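Local coordinates for protein diaminopimelate decarboxylase (Phaeodactylum tricornutum, PDB 7JPJ) that probably decarboxylates diaminopimelate to lysine with the help of pyridoxal 5'-phosphate, accepts more than one substrate, and works as an obligate dimer, at residues D109-V114 / E133-K138; Q127-G132 / E191-E196; N98-T103 / K119-S124. One frame throughout, in Å; residues are numbered along the deposited sequence.

Interaction 1 of 3, residues D109-V114 / E133-K138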
loop_
_atom_site.group_PDB
_atom_site.type_symbol
_atom_site.label_atom_id
_atom_site.label_comp_id
_atom_site.label_asym_id
_atom_site.label_seq_id
_atom_site.Cartn_x
_atom_site.Cartn_y
_atom_site.Cartn_z
ATOM N N ASP A 109 -17.961 7.842 18.053
ATOM C CA ASP A 109 -19.153 7.126 18.490
ATOM C C ASP A 109 -18.805 5.898 19.330
ATOM O O ASP A 109 -19.494 4.874 19.266
ATOM C CB ASP A 109 -20.003 6.725 17.284
ATOM C CG ASP A 109 -19.310 5.708 16.392
ATOM O OD1 ASP A 109 -18.066 5.770 16.276
ATOM O OD2 ASP A 109 -20.008 4.847 15.811
ATOM N N PHE A 110 -17.737 5.986 20.126
ATOM C CA PHE A 110 -17.325 4.839 20.930
ATOM C C PHE A 110 -18.373 4.490 21.981
ATOM O O PHE A 110 -18.590 3.310 22.284
ATOM C CB PHE A 110 -15.972 5.115 21.586
ATOM C CG PHE A 110 -16.043 6.067 22.746
ATOM C CD1 PHE A 110 -16.030 7.436 22.534
ATOM C CD2 PHE A 110 -16.127 5.597 24.049
ATOM C CE1 PHE A 110 -16.098 8.317 23.594
ATOM C CE2 PHE A 110 -16.198 6.479 25.117
ATOM C CZ PHE A 110 -16.183 7.840 24.887
ATOM N N ALA A 111 -19.042 5.503 22.539
ATOM C CA ALA A 111 -20.042 5.256 23.574
ATOM C C ALA A 111 -21.190 4.411 23.041
ATOM O O ALA A 111 -21.721 3.551 23.755
ATOM C CB ALA A 111 -20.561 6.583 24.127
ATOM N N ALA A 112 -21.590 4.639 21.788
ATOM C CA ALA A 112 -22.642 3.823 21.192
ATOM C C ALA A 112 -22.214 2.365 21.095
ATOM O O ALA A 112 -23.009 1.456 21.363
ATOM C CB ALA A 112 -23.010 4.371 19.813
ATOM N N LEU A 113 -20.956 2.123 20.720
ATOM C CA LEU A 113 -20.460 0.754 20.619
ATOM C C LEU A 113 -20.381 0.090 21.988
ATOM O O LEU A 113 -20.777 -1.072 22.143
ATOM C CB LEU A 113 -19.095 0.743 19.931
ATOM C CG LEU A 113 -19.012 1.464 18.581
ATOM C CD1 LEU A 113 -17.587 1.467 18.052
ATOM C CD2 LEU A 113 -19.956 0.837 17.568
ATOM N N VAL A 114 -19.880 0.812 22.995
ATOM C CA VAL A 114 -19.763 0.239 24.334
ATOM C C VAL A 114 -21.139 -0.127 24.880
ATOM O O VAL A 114 -21.296 -1.134 25.581
ATOM C CB VAL A 114 -19.018 1.211 25.270
ATOM C CG1 VAL A 114 -18.896 0.620 26.668
ATOM C CG2 VAL A 114 -17.643 1.537 24.714
ATOM N N GLU A 133 -14.917 10.140 31.486
ATOM C CA GLU A 133 -15.793 11.309 31.453
ATOM C C GLU A 133 -17.225 10.916 31.116
ATOM O O GLU A 133 -18.180 11.495 31.649
ATOM C CB GLU A 133 -15.273 12.333 30.439
ATOM C CG GLU A 133 -14.125 13.204 30.936
ATOM C CD GLU A 133 -13.576 14.138 29.861
ATOM O OE1 GLU A 133 -12.646 14.914 30.171
ATOM O OE2 GLU A 133 -14.070 14.099 28.711
ATOM N N HIS A 134 -17.397 9.928 30.238
ATOM C CA HIS A 134 -18.731 9.553 29.784
ATOM C C HIS A 134 -19.421 8.592 30.745
ATOM O O HIS A 134 -20.653 8.598 30.838
ATOM C CB HIS A 134 -18.648 8.934 28.388
ATOM C CG HIS A 134 -19.970 8.830 27.694
ATOM N ND1 HIS A 134 -20.797 7.736 27.829
ATOM C CD2 HIS A 134 -20.610 9.687 26.862
ATOM C CE1 HIS A 134 -21.889 7.921 27.108
ATOM N NE2 HIS A 134 -21.800 9.097 26.511
ATOM N N TYR A 135 -18.658 7.769 31.460
ATOM C CA TYR A 135 -19.195 6.769 32.376
ATOM C C TYR A 135 -18.720 7.025 33.800
ATOM O O TYR A 135 -18.339 6.104 34.522
ATOM C CB TYR A 135 -18.804 5.361 31.936
ATOM C CG TYR A 135 -19.323 4.977 30.571
ATOM C CD1 TYR A 135 -20.684 4.815 30.349
ATOM C CD2 TYR A 135 -18.455 4.766 29.508
ATOM C CE1 TYR A 135 -21.169 4.464 29.103
ATOM C CE2 TYR A 135 -18.929 4.413 28.259
ATOM C CZ TYR A 135 -20.288 4.263 28.060
ATOM O OH TYR A 135 -20.767 3.910 26.815
ATOM N N ALA A 136 -18.747 8.287 34.220
ATOM C CA ALA A 136 -18.186 8.671 35.509
ATOM C C ALA A 136 -19.002 8.086 36.657
ATOM O O ALA A 136 -20.223 8.268 36.721
ATOM C CB ALA A 136 -18.127 10.195 35.622
ATOM N N GLY A 137 -18.320 7.383 37.562
ATOM C CA GLY A 137 -18.929 6.813 38.751
ATOM C C GLY A 137 -20.113 5.904 38.488
ATOM O O GLY A 137 -21.245 6.244 38.845
ATOM N N LYS A 138 -19.871 4.741 37.880
ATOM C CA LYS A 138 -20.968 3.860 37.485
ATOM C C LYS A 138 -20.822 2.388 37.892
ATOM O O LYS A 138 -21.843 1.733 38.123
ATOM C CB LYS A 138 -21.200 3.972 35.975
ATOM C CG LYS A 138 -22.165 5.099 35.622
ATOM C CD LYS A 138 -22.352 5.272 34.125
ATOM C CE LYS A 138 -23.225 6.489 33.826
ATOM N NZ LYS A 138 -24.544 6.432 34.524
#

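Interaction 2 of 3, residues Q127-G132 / E191-E196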
loop_
_atom_site.group_PDB
_atom_site.type_symbol
_atom_site.label_atom_id
_atom_site.label_comp_id
_atom_site.label_asym_id
_atom_site.label_seq_id
_atom_site.Cartn_x
_atom_site.Cartn_y
_atom_site.Cartn_z
ATOM N N GLN A 127 -7.721 8.241 25.911
ATOM C CA GLN A 127 -8.880 7.382 25.689
ATOM C C GLN A 127 -9.535 6.990 27.004
ATOM O O GLN A 127 -10.767 6.953 27.105
ATOM C CB GLN A 127 -8.474 6.136 24.908
ATOM C CG GLN A 127 -8.046 6.411 23.486
ATOM C CD GLN A 127 -7.787 5.140 22.710
ATOM O OE1 GLN A 127 -7.751 4.049 23.279
ATOM N NE2 GLN A 127 -7.609 5.273 21.400
ATOM N N LEU A 128 -8.727 6.683 28.018
ATOM C CA LEU A 128 -9.277 6.353 29.325
ATOM C C LEU A 128 -10.059 7.527 29.900
ATOM O O LEU A 128 -11.152 7.347 30.450
ATOM C CB LEU A 128 -8.151 5.938 30.271
ATOM C CG LEU A 128 -8.543 5.181 31.539
ATOM C CD1 LEU A 128 -9.315 3.923 31.185
ATOM C CD2 LEU A 128 -7.306 4.848 32.353
ATOM N N GLU A 129 -9.523 8.741 29.769
ATOM C CA GLU A 129 -10.204 9.907 30.318
ATOM C C GLU A 129 -11.512 10.180 29.585
ATOM O O GLU A 129 -12.518 10.530 30.214
ATOM C CB GLU A 129 -9.287 11.127 30.262
ATOM C CG GLU A 129 -8.152 11.090 31.272
ATOM C CD GLU A 129 -7.173 12.233 31.087
ATOM O OE1 GLU A 129 -7.150 12.822 29.984
ATOM O OE2 GLU A 129 -6.432 12.543 32.042
ATOM N N ARG A 130 -11.520 10.027 28.257
ATOM C CA ARG A 130 -12.762 10.189 27.506
ATOM C C ARG A 130 -13.785 9.132 27.905
ATOM O O ARG A 130 -14.980 9.426 28.028
ATOM C CB ARG A 130 -12.480 10.129 26.003
ATOM C CG ARG A 130 -11.666 11.306 25.470
ATOM C CD ARG A 130 -11.381 11.157 23.984
ATOM N NE ARG A 130 -12.609 11.168 23.195
ATOM C CZ ARG A 130 -12.674 10.859 21.903
ATOM N NH1 ARG A 130 -11.575 10.512 21.244
ATOM N NH2 ARG A 130 -13.841 10.896 21.272
ATOM N N PHE A 131 -13.332 7.894 28.117
ATOM C CA PHE A 131 -14.224 6.847 28.605
ATOM C C PHE A 131 -14.733 7.175 30.003
ATOM O O PHE A 131 -15.929 7.045 30.289
ATOM C CB PHE A 131 -13.494 5.502 28.594
ATOM C CG PHE A 131 -14.377 4.324 28.886
ATOM C CD1 PHE A 131 -15.045 3.673 27.862
ATOM C CD2 PHE A 131 -14.531 3.860 30.182
ATOM C CE1 PHE A 131 -15.852 2.583 28.127
ATOM C CE2 PHE A 131 -15.337 2.775 30.451
ATOM C CZ PHE A 131 -15.999 2.135 29.422
ATOM N N GLY A 132 -13.836 7.615 30.888
ATOM C CA GLY A 132 -14.242 7.925 32.249
ATOM C C GLY A 132 -15.149 9.138 32.340
ATOM O O GLY A 132 -16.049 9.186 33.181
ATOM N N GLU A 191 -9.737 5.997 39.675
ATOM C CA GLU A 191 -10.486 6.413 40.857
ATOM C C GLU A 191 -11.300 7.672 40.581
ATOM O O GLU A 191 -12.415 7.823 41.096
ATOM C CB GLU A 191 -9.531 6.640 42.031
ATOM C CG GLU A 191 -10.130 7.448 43.178
ATOM C CD GLU A 191 -9.176 7.610 44.347
ATOM O OE1 GLU A 191 -9.653 7.723 45.497
ATOM O OE2 GLU A 191 -7.949 7.632 44.111
ATOM N N ARG A 192 -10.762 8.583 39.765
ATOM C CA ARG A 192 -11.443 9.847 39.499
ATOM C C ARG A 192 -12.820 9.624 38.885
ATOM O O ARG A 192 -13.783 10.317 39.234
ATOM C CB ARG A 192 -10.583 10.715 38.584
ATOM C CG ARG A 192 -10.995 12.171 38.541
ATOM C CD ARG A 192 -10.727 12.753 37.169
ATOM N NE ARG A 192 -10.790 14.210 37.161
ATOM C CZ ARG A 192 -10.288 14.963 36.190
ATOM N NH1 ARG A 192 -9.687 14.389 35.154
ATOM N NH2 ARG A 192 -10.385 16.285 36.251
ATOM N N TYR A 193 -12.938 8.658 37.976
ATOM C CA TYR A 193 -14.202 8.360 37.316
ATOM C C TYR A 193 -14.852 7.084 37.837
ATOM O O TYR A 193 -15.824 6.608 37.241
ATOM C CB TYR A 193 -13.996 8.271 35.804
ATOM C CG TYR A 193 -13.378 9.515 35.203
ATOM C CD1 TYR A 193 -14.078 10.717 35.174
ATOM C CD2 TYR A 193 -12.098 9.489 34.663
ATOM C CE1 TYR A 193 -13.519 11.859 34.625
ATOM C CE2 TYR A 193 -11.532 10.626 34.112
ATOM C CZ TYR A 193 -12.247 11.808 34.096
ATOM O OH TYR A 193 -11.686 12.940 33.548
ATOM N N GLY A 194 -14.347 6.525 38.933
ATOM C CA GLY A 194 -14.944 5.327 39.498
ATOM C C GLY A 194 -14.924 4.131 38.575
ATOM O O GLY A 194 -15.803 3.269 38.669
ATOM N N LEU A 195 -13.940 4.055 37.683
ATOM C CA LEU A 195 -13.853 2.958 36.735
ATOM C C LEU A 195 -13.519 1.648 37.446
ATOM O O LEU A 195 -13.134 1.617 38.618
ATOM C CB LEU A 195 -12.795 3.251 35.673
ATOM C CG LEU A 195 -13.023 4.472 34.788
ATOM C CD1 LEU A 195 -11.881 4.617 33.804
ATOM C CD2 LEU A 195 -14.349 4.355 34.061
ATOM N N GLU A 196 -13.670 0.552 36.710
ATOM C CA GLU A 196 -13.282 -0.775 37.175
ATOM C C GLU A 196 -12.445 -1.431 36.085
ATOM O O GLU A 196 -12.955 -1.722 34.998
ATOM C CB GLU A 196 -14.503 -1.629 37.512
ATOM C CG GLU A 196 -14.153 -3.040 37.967
ATOM C CD GLU A 196 -15.228 -3.661 38.837
ATOM O OE1 GLU A 196 -15.695 -4.769 38.498
ATOM O OE2 GLU A 196 -15.606 -3.042 39.857
#

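Interaction 3 of 3, residues N98-T103 / K119-S124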
loop_
_atom_site.group_PDB
_atom_site.type_symbol
_atom_site.label_atom_id
_atom_site.label_comp_id
_atom_site.label_asym_id
_atom_site.label_seq_id
_atom_site.Cartn_x
_atom_site.Cartn_y
_atom_site.Cartn_z
ATOM N N ASN A 98 -18.636 -10.234 21.635
ATOM C CA ASN A 98 -17.498 -10.991 21.133
ATOM C C ASN A 98 -16.435 -10.104 20.500
ATOM O O ASN A 98 -15.425 -10.625 20.015
ATOM C CB ASN A 98 -17.958 -12.040 20.116
ATOM C CG ASN A 98 -18.802 -13.134 20.742
ATOM O OD1 ASN A 98 -19.384 -12.955 21.813
ATOM N ND2 ASN A 98 -18.867 -14.280 20.074
ATOM N N ILE A 99 -16.631 -8.789 20.494
ATOM C CA ILE A 99 -15.696 -7.849 19.890
ATOM C C ILE A 99 -15.008 -7.068 20.998
ATOM O O ILE A 99 -15.664 -6.606 21.940
ATOM C CB ILE A 99 -16.406 -6.898 18.910
ATOM C CG1 ILE A 99 -17.267 -7.689 17.923
ATOM C CG2 ILE A 99 -15.390 -6.039 18.173
ATOM C CD1 ILE A 99 -18.080 -6.819 16.986
ATOM N N SER A 100 -13.689 -6.929 20.891
ATOM C CA SER A 100 -12.917 -6.022 21.726
ATOM C C SER A 100 -12.230 -5.002 20.829
ATOM O O SER A 100 -11.765 -5.339 19.735
ATOM C CB SER A 100 -11.885 -6.776 22.576
ATOM O OG SER A 100 -10.805 -7.237 21.786
ATOM N N LEU A 101 -12.172 -3.753 21.287
ATOM C CA LEU A 101 -11.672 -2.639 20.482
ATOM C C LEU A 101 -10.347 -2.144 21.053
ATOM O O LEU A 101 -10.301 -1.615 22.170
ATOM C CB LEU A 101 -12.697 -1.508 20.429
ATOM C CG LEU A 101 -12.238 -0.180 19.826
ATOM C CD1 LEU A 101 -11.797 -0.358 18.379
ATOM C CD2 LEU A 101 -13.340 0.862 19.930
ATOM N N SER A 102 -9.276 -2.317 20.282
ATOM C CA SER A 102 -7.960 -1.763 20.590
ATOM C C SER A 102 -7.519 -0.956 19.376
ATOM O O SER A 102 -7.158 -1.531 18.344
ATOM C CB SER A 102 -6.950 -2.863 20.915
ATOM O OG SER A 102 -7.564 -3.940 21.602
ATOM N N THR A 103 -7.550 0.370 19.495
ATOM C CA THR A 103 -7.378 1.239 18.343
ATOM C C THR A 103 -6.428 2.379 18.681
ATOM O O THR A 103 -6.299 2.783 19.839
ATOM C CB THR A 103 -8.732 1.801 17.870
ATOM O OG1 THR A 103 -8.538 2.642 16.727
ATOM C CG2 THR A 103 -9.405 2.601 18.978
ATOM N N LYS A 119 -16.469 -4.469 24.281
ATOM C CA LYS A 119 -15.479 -4.243 25.325
ATOM C C LYS A 119 -14.353 -3.369 24.789
ATOM O O LYS A 119 -13.795 -3.647 23.723
ATOM C CB LYS A 119 -14.928 -5.576 25.829
ATOM C CG LYS A 119 -16.001 -6.565 26.268
ATOM C CD LYS A 119 -15.386 -7.809 26.878
ATOM C CE LYS A 119 -16.450 -8.729 27.457
ATOM N NZ LYS A 119 -17.339 -9.299 26.410
ATOM N N LEU A 120 -14.022 -2.311 25.523
ATOM C CA LEU A 120 -13.004 -1.360 25.100
ATOM C C LEU A 120 -11.718 -1.576 25.887
ATOM O O LEU A 120 -11.743 -1.674 27.118
ATOM C CB LEU A 120 -13.487 0.080 25.283
ATOM C CG LEU A 120 -12.413 1.141 25.021
ATOM C CD1 LEU A 120 -11.990 1.128 23.558
ATOM C CD2 LEU A 120 -12.888 2.524 25.434
ATOM N N ASN A 121 -10.599 -1.649 25.171
ATOM C CA ASN A 121 -9.273 -1.637 25.775
ATOM C C ASN A 121 -8.692 -0.242 25.572
ATOM O O ASN A 121 -8.346 0.134 24.448
ATOM C CB ASN A 121 -8.372 -2.704 25.158
ATOM C CG ASN A 121 -8.799 -4.114 25.522
ATOM O OD1 ASN A 121 -9.475 -4.333 26.530
ATOM N ND2 ASN A 121 -8.408 -5.082 24.700
ATOM N N ALA A 122 -8.606 0.528 26.655
ATOM C CA ALA A 122 -8.054 1.874 26.588
ATOM C C ALA A 122 -6.571 1.806 26.240
ATOM O O ALA A 122 -5.795 1.134 26.928
ATOM C CB ALA A 122 -8.266 2.599 27.914
ATOM N N CYS A 123 -6.175 2.500 25.176
ATOM C CA CYS A 123 -4.816 2.414 24.662
ATOM C C CYS A 123 -3.982 3.659 24.932
ATOM O O CYS A 123 -2.802 3.683 24.571
ATOM C CB CYS A 123 -4.845 2.123 23.158
ATOM S SG CYS A 123 -5.543 0.496 22.752
ATOM N N SER A 124 -4.554 4.687 25.551
ATOM C CA SER A 124 -3.793 5.865 25.946
ATOM C C SER A 124 -4.518 6.533 27.104
ATOM O O SER A 124 -5.670 6.216 27.407
ATOM C CB SER A 124 -3.610 6.844 24.783
ATOM O OG SER A 124 -4.846 7.421 24.397
#

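Interaction 1 of 3, residues D109-V114 / E133-K138
Tyr135 and His134 reach from the end of helix 125-134 to Ala111 and Val114 on helix 110-116. The backbones stay well apart: the closest pair of CA atoms, Ala111 and His134, is separated by 7.7 Å. Side chains fill the gap. Tyr135 makes the long reach. Its CB points at the other helix, and CG lies anti to the carbonyl carbon (chi1 -61°), which sends the ring out toward that helix. On the ring's own side of the junction, His134 ND1 lies over one face, offset toward the rim. Farther out, Tyr135 CE2 comes within 4.1 Å of Val114 CG1, and Tyr135 CZ is equally near to that methyl. The two side chains run antiparallel alongside one another. At the tip, Tyr135 OH is 3.6 Å from Val114 CB. Tyr135 OH also lies 3.2 Å from Ala111 O, but the angle is too poor for a hydrogen bond. The hydroxyl is instead hydrogen-bonded to Asp115 OD1, the residue after Val114 on helix 110-116, which fixes the end of the ring.

His134 makes the second bridge. Ala111 CB sits over one face of the His134 imidazole in a CH-pi contact, 3.7 Å from the ring centroid and 20° off the normal. The ring atom closest to Ala111 CB is His134 CE1, at 3.5 Å. Phe110 adds a looser, oblique touch, Phe110 CZ to His134 CB at 4.4 Å. This is the packing of two successive outer helices of a TIM-type alpha/beta barrel, the fold of the pyridoxal-binding domain.

Interaction 2 of 3, residues Q127-G132 / E191-E196
Gly132 and Tyr193 bring the two backbones together, with 5.1 Å between their CA atoms, where the last turns of helix 125-134 pass the end of helix 185-192. Tyr193 lies flat against the glycine backbone. Gly132 C is over one ring face, offset toward the rim, and Tyr193 CG is 3.4 Å from it. The aliphatic part of Arg192, through its CD, covers the opposite face, so the ring is sandwiched between a peptide and a neighbouring side chain. CG of Tyr193 is anti to the carbonyl carbon (chi1 -56°). That carries the ring toward the preceding turn of helix 125-134, where Tyr193 CE2 is 4.0 Å from Glu129 O. The approach is oblique.

Helix 185-192 ends here in a Schellman motif. Gly194, with positive phi, is its C' residue. Gly194 N bonds to Glu191 O, and Leu195 N to Val190 O. The chain then enters strand 196-201 of the TIM-type barrel. The motif thus turns the chain from an outer helix into the barrel wall and points Leu195 at helix 125-134.

Leu195 divides its two methyls between two partners. Leu195 CD1 meets Leu128 CD1 at 3.7 Å, the two leucines passing with opposite headings. Leu195 CD2 touches the edge of the Phe131 ring, near its plane, 3.9 Å from Phe131 CD2. Leu195 CD2 also lies 4.0 Å from Gly132 CA. Leu128 and Phe131 both rest on Val142 of strand 141-147 as well. At the margin, Glu129 OE2 and Arg192 NH1 carry opposite charges but stay 4.9 Å apart.

Interaction 3 of 3, residues N98-T103 / K119-S124
Leu101 and Leu120 are paired neighbours on parallel strands 99-101 and 119-122. With helix 110-116 between them the strands form a beta-alpha-beta unit of the TIM-type barrel. The strand axes approach to 4.7 Å, at 25° to each other.

Backbone hydrogen bonds set the register, pairing Ser100 with Lys119 and Leu101 with Leu120. Lys119 N donates to Ile99 O at 3.3 Å. Leu101 N gives a shorter bond to Lys119 O, 2.9 Å. Asn121 N closes the ladder on Leu101 O at 3.0 Å, with the donor tilted 24° from the carbonyl plane. The CA-H of Ser100 also points at Lys119 O, so that oxygen receives two contacts from the facing strand.

The apolar contacts lie on the face that carries the two leucines. Both set CG anti to the backbone N, which keeps them side by side and pointing the same way, with Leu101 CD2 to Leu120 CD1 at 3.9 Å. Leu101 also packs on Val86 of helix 83-91, so this face looks toward the helical layer.

The other polar contacts gather near the C-terminal ends of the strands. Ser102 there lies about 8 Å, side chain to side chain, from Lys60, the predicted attachment point of the cofactor, which is not attached in this structure. Past the strands, Ser124 OG is hydrogen-bonded to Asp297 OD2 of the second subunit. Asn121 uses both ends of its amide. OD1 accepts a hydrogen bond from Arg199 NE on strand 196-201. Across the pair, Asn121 ND2 makes a weak bond to Ser102 OG, 3.4 Å long and 153° at the hydrogen.

How the interactions relate
All three interactions lie in the TIM-type pyridoxal-binding domain: 3 in the barrel wall, 1 and 2 in the outer helical layer. Along the chain, strand 99-101 leads to helix 110-116, strand 119-122 and helix 125-134. The segments of interaction 1 alternate with those of 2 and 3; interaction 3 closes before interaction 2 opens. Centres of 1 and 2 are 9 Å apart, and both use helix 125-134. Gly137 N probably donates a hydrogen bond to Tyr193 O. The centre of interaction 3 is 13 Å from that of interaction 1 and 14 Å from that of 2. Phe131 packs on Leu120, so consecutive beta-alpha units are knit helix to helix and helix to strand.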